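PDB 7CNE: sphingomyelinase C from Streptomyces griseocarneus, which belongs to the endonuclease/exonuclease/phosphatase family of the DNase I-like clan, enzymes built on a two-sheet alpha/beta sandwich. Local coordinates for residues R70-R80 with D99-I110; S81-Y92 with V111-N119. One frame throughout, in Å; residues are numbered along the deposited sequence.

After helix 57-66 the chain runs through 70-80 along the edge of one central sheet, then crosses into 81-92, which borders the other sheet. Interaction 1 closes the first loop when 99-110 returns antiparallel beside 70-80. Past the corner at Val-111, the same chain enters the second sheet, and interaction 2 closes a loop with 111-119 running parallel to 81-92. The segments alternate along the sequence, so the two loops cross rather than nest. Each contact builds one edge of its own sheet, and the direct touch between them joins the two edges: Gln-115 OE1 probably accepts a hydrogen bond from Gly-79 N, and Pro-76 packs against Trp-85.

Interaction 1: residues R70-R80 with D99-I110; sequences RYPYQTPVVGR and DGGVTVLSKWPI
Two first torsions lock the middle of this contact: chi1 of 75° in Thr-75 places OG1 between its own N and carbonyl carbon, 3.0 Å from Val-104 N, and chi1 of -180° in Thr-103 sends OG1 to the Thr-75 carbonyl. The pairing is the antiparallel margin of the seven-stranded sheet in a DNase I-like sandwich, where strand 73-74 is outermost and 103-106 lies inside it. Thr-75 grips Val-104 twice, its N donating to Val-104 O while its OG1 accepts a nearly straight bond (169°) from Val-104 N and donates to Pro-76 O. The Thr-103 hydroxyl reaches Thr-75 O from above the carbonyl plane, and Lys-64 of helix 57-66 also donates to that oxygen. Tyr-73 and Ser-106 form a hydrogen-bonded pair, the bond from Ser-106 N being weak. The Tyr-73 ring lies flat over Pro-109, whose CA sits 3.6 Å from the ring centroid, a CH-pi contact. On the side of the sheet carrying Gln-74 and Leu-105, the extended Gln-74 chain lies against Leu-105 CD2, and its OE1 accepts from Lys-64. The pairing ends at the type II turn 77-80, where Gly-100 N donates to Val-78 O. Arg-80, whose NH1 pairs with Asp-61, runs alongside Asp-99, its NE 3.8 Å from Asp-99 OD2 in a long salt bridge, and one water spans Arg-80 NH2 and Asp-99 OD2, 2.8 Å from each.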
loop_
_atom_site.group_PDB
_atom_site.type_symbol
_atom_site.label_atom_id
_atom_site.label_comp_id
_atom_site.label_asym_id
_atom_site.label_seq_id
_atom_site.Cartn_x
_atom_site.Cartn_y
_atom_site.Cartn_z
ATOM N N ARG A 70 0.002 -11.032 15.796
ATOM C CA ARG A 70 0.305 -9.632 16.079
ATOM C C ARG A 70 -0.744 -8.671 15.527
ATOM O O ARG A 70 -0.954 -7.599 16.105
ATOM C CB ARG A 70 1.686 -9.268 15.508
ATOM C CG ARG A 70 2.850 -10.156 16.003
ATOM C CD ARG A 70 3.974 -10.266 14.943
ATOM N NE ARG A 70 3.699 -11.323 13.960
ATOM C CZ ARG A 70 4.545 -11.739 13.012
ATOM N NH1 ARG A 70 5.752 -11.198 12.889
ATOM N NH2 ARG A 70 4.179 -12.712 12.183
ATOM N N TYR A 71 -1.408 -9.021 14.422
ATOM C CA TYR A 71 -2.413 -8.166 13.780
ATOM C C TYR A 71 -3.671 -8.985 13.546
ATOM O O TYR A 71 -3.928 -9.440 12.423
ATOM C CB TYR A 71 -1.878 -7.590 12.466
ATOM C CG TYR A 71 -0.541 -6.918 12.656
ATOM C CD1 TYR A 71 -0.452 -5.685 13.278
ATOM C CD2 TYR A 71 0.638 -7.535 12.261
ATOM C CE1 TYR A 71 0.770 -5.065 13.466
ATOM C CE2 TYR A 71 1.867 -6.920 12.444
ATOM C CZ TYR A 71 1.922 -5.682 13.044
ATOM O OH TYR A 71 3.133 -5.055 13.235
ATOM N N PRO A 72 -4.494 -9.173 14.580
ATOM C CA PRO A 72 -5.609 -10.130 14.467
ATOM C C PRO A 72 -6.762 -9.652 13.608
ATOM O O PRO A 72 -7.572 -10.478 13.183
ATOM C CB PRO A 72 -6.067 -10.316 15.925
ATOM C CG PRO A 72 -4.972 -9.734 16.778
ATOM C CD PRO A 72 -4.388 -8.625 15.944
ATOM N N TYR A 73 -6.907 -8.359 13.378
ATOM C CA TYR A 73 -8.083 -7.826 12.707
ATOM C C TYR A 73 -7.683 -7.410 11.299
ATOM O O TYR A 73 -6.823 -6.536 11.121
ATOM C CB TYR A 73 -8.665 -6.667 13.512
ATOM C CG TYR A 73 -8.903 -7.051 14.971
ATOM C CD1 TYR A 73 -10.050 -7.744 15.338
ATOM C CD2 TYR A 73 -7.975 -6.725 15.972
ATOM C CE1 TYR A 73 -10.282 -8.107 16.657
ATOM C CE2 TYR A 73 -8.198 -7.087 17.308
ATOM C CZ TYR A 73 -9.360 -7.777 17.636
ATOM O OH TYR A 73 -9.610 -8.153 18.936
ATOM N N GLN A 74 -8.269 -8.064 10.299
ATOM C CA GLN A 74 -7.763 -7.922 8.942
ATOM C C GLN A 74 -8.904 -7.787 7.943
ATOM O O GLN A 74 -10.001 -8.318 8.145
ATOM C CB GLN A 74 -6.868 -9.114 8.566
ATOM C CG GLN A 74 -5.837 -9.510 9.626
ATOM C CD GLN A 74 -4.939 -10.638 9.150
ATOM O OE1 GLN A 74 -5.196 -11.230 8.107
ATOM N NE2 GLN A 74 -3.864 -10.917 9.890
ATOM N N THR A 75 -8.624 -7.072 6.835
ATOM C CA THR A 75 -9.538 -7.057 5.706
ATOM C C THR A 75 -9.188 -8.175 4.739
ATOM O O THR A 75 -8.062 -8.677 4.740
ATOM C CB THR A 75 -9.458 -5.723 4.972
ATOM O OG1 THR A 75 -8.243 -5.676 4.202
ATOM C CG2 THR A 75 -9.499 -4.569 5.954
ATOM N N PRO A 76 -10.118 -8.563 3.869
ATOM C CA PRO A 76 -9.729 -9.338 2.685
ATOM C C PRO A 76 -8.776 -8.531 1.808
ATOM O O PRO A 76 -8.512 -7.344 2.028
ATOM C CB PRO A 76 -11.059 -9.608 1.965
ATOM C CG PRO A 76 -12.135 -9.349 2.997
ATOM C CD PRO A 76 -11.564 -8.273 3.890
ATOM N N VAL A 77 -8.235 -9.201 0.795
ATOM C CA VAL A 77 -7.525 -8.485 -0.256
ATOM C C VAL A 77 -8.548 -7.774 -1.129
ATOM O O VAL A 77 -9.514 -8.390 -1.595
ATOM C CB VAL A 77 -6.655 -9.446 -1.081
ATOM C CG1 VAL A 77 -5.950 -8.685 -2.204
ATOM C CG2 VAL A 77 -5.637 -10.148 -0.185
ATOM N N VAL A 78 -8.355 -6.467 -1.333
ATOM C CA VAL A 78 -9.308 -5.667 -2.096
ATOM C C VAL A 78 -9.488 -6.265 -3.484
ATOM O O VAL A 78 -8.509 -6.590 -4.170
ATOM C CB VAL A 78 -8.827 -4.214 -2.201
ATOM C CG1 VAL A 78 -9.566 -3.482 -3.331
ATOM C CG2 VAL A 78 -8.997 -3.482 -0.871
ATOM N N GLY A 79 -10.742 -6.425 -3.894
ATOM C CA GLY A 79 -11.062 -6.795 -5.254
ATOM C C GLY A 79 -11.148 -8.281 -5.538
ATOM O O GLY A 79 -11.416 -8.643 -6.686
ATOM N N ARG A 80 -10.907 -9.150 -4.544
ATOM C CA ARG A 80 -11.090 -10.588 -4.749
ATOM C C ARG A 80 -12.560 -10.939 -4.950
ATOM O O ARG A 80 -12.917 -11.647 -5.900
ATOM C CB ARG A 80 -10.528 -11.374 -3.564
ATOM C CG ARG A 80 -9.200 -12.029 -3.822
ATOM C CD ARG A 80 -8.914 -13.074 -2.768
ATOM N NE ARG A 80 -7.508 -13.058 -2.392
ATOM C CZ ARG A 80 -6.959 -13.880 -1.504
ATOM N NH1 ARG A 80 -7.696 -14.803 -0.892
ATOM N NH2 ARG A 80 -5.666 -13.783 -1.234
ATOM N N ASP A 99 -7.170 -9.260 -8.604
ATOM C CA ASP A 99 -7.646 -8.392 -7.538
ATOM C C ASP A 99 -6.721 -7.179 -7.411
ATOM O O ASP A 99 -5.737 -7.035 -8.139
ATOM C CB ASP A 99 -7.790 -9.161 -6.221
ATOM C CG ASP A 99 -6.464 -9.715 -5.685
ATOM O OD1 ASP A 99 -5.462 -8.969 -5.603
ATOM O OD2 ASP A 99 -6.442 -10.892 -5.276
ATOM N N GLY A 100 -7.053 -6.277 -6.481
ATOM C CA GLY A 100 -6.283 -5.056 -6.286
ATOM C C GLY A 100 -5.051 -5.189 -5.407
ATOM O O GLY A 100 -4.286 -4.228 -5.293
ATOM N N GLY A 101 -4.848 -6.343 -4.766
ATOM C CA GLY A 101 -3.618 -6.590 -4.028
ATOM C C GLY A 101 -3.459 -5.863 -2.707
ATOM O O GLY A 101 -2.394 -5.977 -2.084
ATOM N N VAL A 102 -4.472 -5.138 -2.239
ATOM C CA VAL A 102 -4.375 -4.357 -1.007
ATOM C C VAL A 102 -5.084 -5.089 0.126
ATOM O O VAL A 102 -6.237 -5.519 -0.025
ATOM C CB VAL A 102 -4.963 -2.946 -1.201
ATOM C CG1 VAL A 102 -5.047 -2.215 0.126
ATOM C CG2 VAL A 102 -4.104 -2.158 -2.187
ATOM N N THR A 103 -4.415 -5.196 1.280
ATOM C CA THR A 103 -5.074 -5.646 2.498
ATOM C C THR A 103 -4.562 -4.827 3.686
ATOM O O THR A 103 -3.428 -4.339 3.683
ATOM C CB THR A 103 -4.850 -7.163 2.729
ATOM O OG1 THR A 103 -5.514 -7.575 3.930
ATOM C CG2 THR A 103 -3.371 -7.469 2.846
ATOM N N VAL A 104 -5.420 -4.655 4.689
ATOM C CA VAL A 104 -5.104 -3.885 5.889
ATOM C C VAL A 104 -5.177 -4.817 7.087
ATOM O O VAL A 104 -6.191 -5.499 7.280
ATOM C CB VAL A 104 -6.065 -2.694 6.096
ATOM C CG1 VAL A 104 -5.718 -1.949 7.387
ATOM C CG2 VAL A 104 -6.041 -1.752 4.889
ATOM N N LEU A 105 -4.114 -4.816 7.899
ATOM C CA LEU A 105 -3.995 -5.630 9.103
ATOM C C LEU A 105 -3.857 -4.709 10.308
ATOM O O LEU A 105 -3.184 -3.670 10.238
ATOM C CB LEU A 105 -2.770 -6.572 9.035
ATOM C CG LEU A 105 -2.366 -7.104 7.650
ATOM C CD1 LEU A 105 -1.039 -7.908 7.688
ATOM C CD2 LEU A 105 -3.479 -7.942 7.041
ATOM N N SER A 106 -4.465 -5.096 11.422
ATOM C CA SER A 106 -4.564 -4.185 12.549
ATOM C C SER A 106 -4.446 -4.937 13.863
ATOM O O SER A 106 -5.069 -5.985 14.042
ATOM C CB SER A 106 -5.895 -3.422 12.498
ATOM O OG SER A 106 -6.028 -2.576 13.615
ATOM N N LYS A 107 -3.644 -4.378 14.770
ATOM C CA LYS A 107 -3.614 -4.810 16.161
ATOM C C LYS A 107 -4.927 -4.499 16.876
ATOM O O LYS A 107 -5.306 -5.202 17.822
ATOM C CB LYS A 107 -2.420 -4.128 16.847
ATOM C CG LYS A 107 -2.402 -4.189 18.350
ATOM C CD LYS A 107 -1.168 -3.495 18.900
ATOM C CE LYS A 107 -1.139 -3.606 20.410
ATOM N NZ LYS A 107 0.061 -2.927 20.948
ATOM N N TRP A 108 -5.646 -3.472 16.425
ATOM C CA TRP A 108 -6.833 -2.888 17.034
ATOM C C TRP A 108 -8.102 -3.346 16.323
ATOM O O TRP A 108 -8.100 -3.507 15.101
ATOM C CB TRP A 108 -6.733 -1.360 16.997
ATOM C CG TRP A 108 -5.458 -0.917 17.661
ATOM C CD1 TRP A 108 -4.257 -0.648 17.061
ATOM C CD2 TRP A 108 -5.252 -0.741 19.063
ATOM N NE1 TRP A 108 -3.313 -0.314 18.014
ATOM C CE2 TRP A 108 -3.904 -0.356 19.248
ATOM C CE3 TRP A 108 -6.077 -0.865 20.187
ATOM C CZ2 TRP A 108 -3.368 -0.091 20.512
ATOM C CZ3 TRP A 108 -5.538 -0.600 21.442
ATOM C CH2 TRP A 108 -4.201 -0.219 21.591
ATOM N N PRO A 109 -9.172 -3.566 17.092
ATOM C CA PRO A 109 -10.416 -4.095 16.517
ATOM C C PRO A 109 -10.935 -3.246 15.367
ATOM O O PRO A 109 -10.926 -2.012 15.420
ATOM C CB PRO A 109 -11.391 -4.071 17.700
ATOM C CG PRO A 109 -10.495 -4.198 18.909
ATOM C CD PRO A 109 -9.267 -3.391 18.553
ATOM N N ILE A 110 -11.423 -3.928 14.334
ATOM C CA ILE A 110 -12.021 -3.266 13.181
ATOM C C ILE A 110 -13.512 -3.104 13.443
ATOM O O ILE A 110 -14.220 -4.088 13.677
ATOM C CB ILE A 110 -11.771 -4.053 11.887
ATOM C CG1 ILE A 110 -10.299 -3.946 11.473
ATOM C CG2 ILE A 110 -12.679 -3.535 10.787
ATOM C CD1 ILE A 110 -9.905 -4.873 10.301
HETATM O O HOH W 1 -4.842 -12.031 -3.264
#

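Interaction 2: residues S81-Y92 with V111-N119; sequences SRDGWDATGGKY and VRKEQVIFN
The amide of Gln-115 is stacked on the Trp-85 indole, the planes only 20° apart, with Gln-115 CB 3.7 Å from the centroid of the six-membered ring in a CH-pi contact. With chi1 at 67°, the Gln-115 chain rises between its backbone N and carbonyl carbon, then extends over the indole. Its NE2 makes a nearly straight bond (173°) in the amide plane to Thr-88 OG1 and a more bent one to Ser-81 O, met from above that carbonyl's plane. With OE1 on Gly-79 N, the amide's rotation is fixed. At one end Asp-86 N donates to Lys-113 O, and Lys-113 N returns a bond to the anti side of Asp-86 OD2; a water joins that oxygen to Lys-113 NZ. The Arg-112 guanidinium lays the rim of one face over Asp-86 CB, its edge held by Glu-114 OE2, which also pairs with Lys-181. At the other end the extended Lys-91 chain crosses Asn-119, its NZ meeting Asn-119 O on a lone pair. Between them, Gln-115 N donates to Ala-87 O, Gly-89 N to Gln-115 O and Ile-117 N to Gly-89 O. Strand 87-90 is the outermost strand of the six-stranded sheet, parallel to its neighbour 110-117, in a DNase I-like sandwich.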
loop_
_atom_site.group_PDB
_atom_site.type_symbol
_atom_site.label_atom_id
_atom_site.label_comp_id
_atom_site.label_asym_id
_atom_site.label_seq_id
_atom_site.Cartn_x
_atom_site.Cartn_y
_atom_site.Cartn_z
ATOM N N SER A 81 -13.424 -10.473 -4.052
ATOM C CA SER A 81 -14.854 -10.731 -4.152
ATOM C C SER A 81 -15.580 -9.751 -3.239
ATOM O O SER A 81 -14.958 -8.918 -2.573
ATOM C CB SER A 81 -15.182 -12.179 -3.784
ATOM O OG SER A 81 -15.042 -12.379 -2.391
ATOM N N ARG A 82 -16.915 -9.868 -3.198
ATOM C CA ARG A 82 -17.720 -9.086 -2.269
ATOM C C ARG A 82 -17.747 -9.670 -0.858
ATOM O O ARG A 82 -18.202 -8.986 0.062
ATOM C CB ARG A 82 -19.155 -8.953 -2.792
ATOM C CG ARG A 82 -19.262 -8.139 -4.068
ATOM C CD ARG A 82 -20.709 -7.997 -4.512
ATOM N NE ARG A 82 -20.794 -7.443 -5.861
ATOM C CZ ARG A 82 -21.012 -6.158 -6.124
ATOM N NH1 ARG A 82 -21.166 -5.294 -5.126
ATOM N NH2 ARG A 82 -21.074 -5.736 -7.384
ATOM N N ASP A 83 -17.275 -10.898 -0.669
ATOM C CA ASP A 83 -17.346 -11.554 0.633
ATOM C C ASP A 83 -16.403 -10.914 1.646
ATOM O O ASP A 83 -15.280 -10.523 1.317
ATOM C CB ASP A 83 -16.986 -13.034 0.504
ATOM C CG ASP A 83 -17.954 -13.796 -0.365
ATOM O OD1 ASP A 83 -19.160 -13.467 -0.338
ATOM O OD2 ASP A 83 -17.503 -14.727 -1.068
ATOM N N GLY A 84 -16.847 -10.854 2.896
ATOM C CA GLY A 84 -15.964 -10.436 3.970
ATOM C C GLY A 84 -15.807 -8.943 4.133
ATOM O O GLY A 84 -14.992 -8.512 4.960
ATOM N N TRP A 85 -16.545 -8.149 3.360
ATOM C CA TRP A 85 -16.599 -6.698 3.477
ATOM C C TRP A 85 -17.969 -6.273 3.982
ATOM O O TRP A 85 -18.980 -6.936 3.713
ATOM C CB TRP A 85 -16.355 -6.012 2.121
ATOM C CG TRP A 85 -15.037 -6.330 1.485
ATOM C CD1 TRP A 85 -14.800 -7.239 0.490
ATOM C CD2 TRP A 85 -13.774 -5.725 1.789
ATOM N NE1 TRP A 85 -13.468 -7.241 0.163
ATOM C CE2 TRP A 85 -12.812 -6.326 0.947
ATOM C CE3 TRP A 85 -13.360 -4.743 2.697
ATOM C CZ2 TRP A 85 -11.457 -5.970 0.980
ATOM C CZ3 TRP A 85 -11.998 -4.388 2.730
ATOM C CH2 TRP A 85 -11.075 -5.001 1.870
ATOM N N ASP A 86 -18.000 -5.140 4.692
ATOM C CA ASP A 86 -19.277 -4.546 5.071
ATOM C C ASP A 86 -19.957 -3.847 3.903
ATOM O O ASP A 86 -21.183 -3.690 3.920
ATOM C CB ASP A 86 -19.087 -3.563 6.229
ATOM C CG ASP A 86 -18.650 -4.257 7.495
ATOM O OD1 ASP A 86 -19.245 -5.304 7.821
ATOM O OD2 ASP A 86 -17.686 -3.790 8.132
ATOM N N ALA A 87 -19.191 -3.408 2.909
ATOM C CA ALA A 87 -19.741 -2.855 1.678
ATOM C C ALA A 87 -18.668 -2.923 0.599
ATOM O O ALA A 87 -17.471 -2.993 0.896
ATOM C CB ALA A 87 -20.235 -1.413 1.871
ATOM N N THR A 88 -19.121 -2.940 -0.659
ATOM C CA THR A 88 -18.269 -2.814 -1.837
ATOM C C THR A 88 -18.840 -1.700 -2.702
ATOM O O THR A 88 -20.027 -1.734 -3.038
ATOM C CB THR A 88 -18.206 -4.121 -2.655
ATOM O OG1 THR A 88 -17.574 -5.160 -1.900
ATOM C CG2 THR A 88 -17.452 -3.916 -3.982
ATOM N N GLY A 89 -18.008 -0.723 -3.074
ATOM C CA GLY A 89 -18.412 0.336 -3.978
ATOM C C GLY A 89 -17.441 0.481 -5.140
ATOM O O GLY A 89 -16.506 -0.305 -5.290
ATOM N N GLY A 90 -17.684 1.510 -5.957
ATOM C CA GLY A 90 -16.827 1.757 -7.111
ATOM C C GLY A 90 -17.083 0.778 -8.250
ATOM O O GLY A 90 -18.052 0.007 -8.241
ATOM N N LYS A 91 -16.192 0.810 -9.250
ATOM C CA LYS A 91 -16.389 0.036 -10.484
ATOM C C LYS A 91 -15.906 -1.412 -10.345
ATOM O O LYS A 91 -15.108 -1.914 -11.141
ATOM C CB LYS A 91 -15.699 0.715 -11.662
ATOM C CG LYS A 91 -16.537 1.796 -12.331
ATOM C CD LYS A 91 -15.774 2.506 -13.443
ATOM C CE LYS A 91 -16.532 3.738 -13.909
ATOM N NZ LYS A 91 -15.734 4.578 -14.848
ATOM N N TYR A 92 -16.443 -2.090 -9.328
ATOM C CA TYR A 92 -16.087 -3.481 -9.070
ATOM C C TYR A 92 -16.510 -4.363 -10.242
ATOM O O TYR A 92 -17.604 -4.212 -10.782
ATOM C CB TYR A 92 -16.754 -3.953 -7.771
ATOM C CG TYR A 92 -16.616 -5.438 -7.488
ATOM C CD1 TYR A 92 -15.459 -5.957 -6.900
ATOM C CD2 TYR A 92 -17.647 -6.320 -7.788
ATOM C CE1 TYR A 92 -15.335 -7.325 -6.636
ATOM C CE2 TYR A 92 -17.533 -7.679 -7.532
ATOM C CZ TYR A 92 -16.379 -8.173 -6.955
ATOM O OH TYR A 92 -16.270 -9.521 -6.707
ATOM N N VAL A 111 -13.978 -1.854 13.418
ATOM C CA VAL A 111 -15.393 -1.554 13.616
ATOM C C VAL A 111 -16.148 -1.664 12.299
ATOM O O VAL A 111 -17.308 -2.088 12.268
ATOM C CB VAL A 111 -15.542 -0.151 14.247
ATOM C CG1 VAL A 111 -17.001 0.273 14.325
ATOM C CG2 VAL A 111 -14.885 -0.113 15.635
ATOM N N ARG A 112 -15.509 -1.277 11.199
ATOM C CA ARG A 112 -16.119 -1.345 9.881
ATOM C C ARG A 112 -15.014 -1.506 8.849
ATOM O O ARG A 112 -13.929 -0.943 9.012
ATOM C CB ARG A 112 -16.944 -0.089 9.570
ATOM C CG ARG A 112 -17.593 -0.125 8.185
ATOM C CD ARG A 112 -18.799 0.765 8.101
ATOM N NE ARG A 112 -19.488 0.646 6.814
ATOM C CZ ARG A 112 -20.587 -0.072 6.617
ATOM N NH1 ARG A 112 -21.127 -0.743 7.620
ATOM N NH2 ARG A 112 -21.146 -0.111 5.414
ATOM N N LYS A 113 -15.292 -2.271 7.788
ATOM C CA LYS A 113 -14.359 -2.403 6.676
ATOM C C LYS A 113 -15.135 -2.434 5.364
ATOM O O LYS A 113 -16.119 -3.171 5.229
ATOM C CB LYS A 113 -13.478 -3.654 6.826
ATOM C CG LYS A 113 -14.220 -4.947 7.155
ATOM C CD LYS A 113 -13.232 -6.104 7.315
ATOM C CE LYS A 113 -13.939 -7.391 7.718
ATOM N NZ LYS A 113 -14.368 -7.317 9.150
ATOM N N GLU A 114 -14.717 -1.602 4.413
ATOM C CA GLU A 114 -15.306 -1.600 3.079
ATOM C C GLU A 114 -14.201 -1.523 2.042
ATOM O O GLU A 114 -13.065 -1.141 2.338
ATOM C CB GLU A 114 -16.250 -0.410 2.827
ATOM C CG GLU A 114 -17.053 0.061 4.003
ATOM C CD GLU A 114 -17.927 1.252 3.651
ATOM O OE1 GLU A 114 -17.956 1.652 2.461
ATOM O OE2 GLU A 114 -18.593 1.775 4.569
ATOM N N GLN A 115 -14.563 -1.850 0.805
ATOM C CA GLN A 115 -13.665 -1.686 -0.319
ATOM C C GLN A 115 -14.370 -0.845 -1.374
ATOM O O GLN A 115 -15.600 -0.855 -1.485
ATOM C CB GLN A 115 -13.232 -3.050 -0.902
ATOM C CG GLN A 115 -14.361 -3.822 -1.554
ATOM C CD GLN A 115 -13.894 -5.095 -2.222
ATOM O OE1 GLN A 115 -12.696 -5.305 -2.428
ATOM N NE2 GLN A 115 -14.841 -5.956 -2.570
ATOM N N VAL A 116 -13.579 -0.105 -2.134
ATOM C CA VAL A 116 -14.077 0.679 -3.255
ATOM C C VAL A 116 -13.090 0.478 -4.394
ATOM O O VAL A 116 -11.886 0.687 -4.216
ATOM C CB VAL A 116 -14.220 2.175 -2.897
ATOM C CG1 VAL A 116 -14.726 2.982 -4.089
ATOM C CG2 VAL A 116 -15.129 2.373 -1.657
ATOM N N ILE A 117 -13.588 0.047 -5.545
ATOM C CA ILE A 117 -12.765 -0.114 -6.744
ATOM C C ILE A 117 -12.711 1.229 -7.470
ATOM O O ILE A 117 -13.720 1.938 -7.567
ATOM C CB ILE A 117 -13.326 -1.238 -7.643
ATOM C CG1 ILE A 117 -13.472 -2.551 -6.858
ATOM C CG2 ILE A 117 -12.526 -1.407 -8.962
ATOM C CD1 ILE A 117 -12.319 -2.909 -5.954
ATOM N N PHE A 118 -11.528 1.601 -7.949
ATOM C CA PHE A 118 -11.340 2.911 -8.571
ATOM C C PHE A 118 -12.220 3.074 -9.807
ATOM O O PHE A 118 -12.383 2.148 -10.605
ATOM C CB PHE A 118 -9.872 3.105 -8.963
ATOM C CG PHE A 118 -8.975 3.392 -7.806
ATOM C CD1 PHE A 118 -9.306 4.389 -6.890
ATOM C CD2 PHE A 118 -7.799 2.678 -7.625
ATOM C CE1 PHE A 118 -8.477 4.662 -5.817
ATOM C CE2 PHE A 118 -6.967 2.949 -6.547
ATOM C CZ PHE A 118 -7.312 3.938 -5.638
ATOM N N ASN A 119 -12.790 4.266 -9.961
ATOM C CA ASN A 119 -13.575 4.579 -11.149
ATOM C C ASN A 119 -12.704 4.961 -12.334
ATOM O O ASN A 119 -13.174 4.898 -13.478
ATOM C CB ASN A 119 -14.556 5.720 -10.851
ATOM C CG ASN A 119 -15.590 5.337 -9.829
ATOM O OD1 ASN A 119 -15.967 4.169 -9.729
ATOM N ND2 ASN A 119 -16.065 6.318 -9.057
HETATM O O HOH W 2 -16.204 -5.188 9.961
#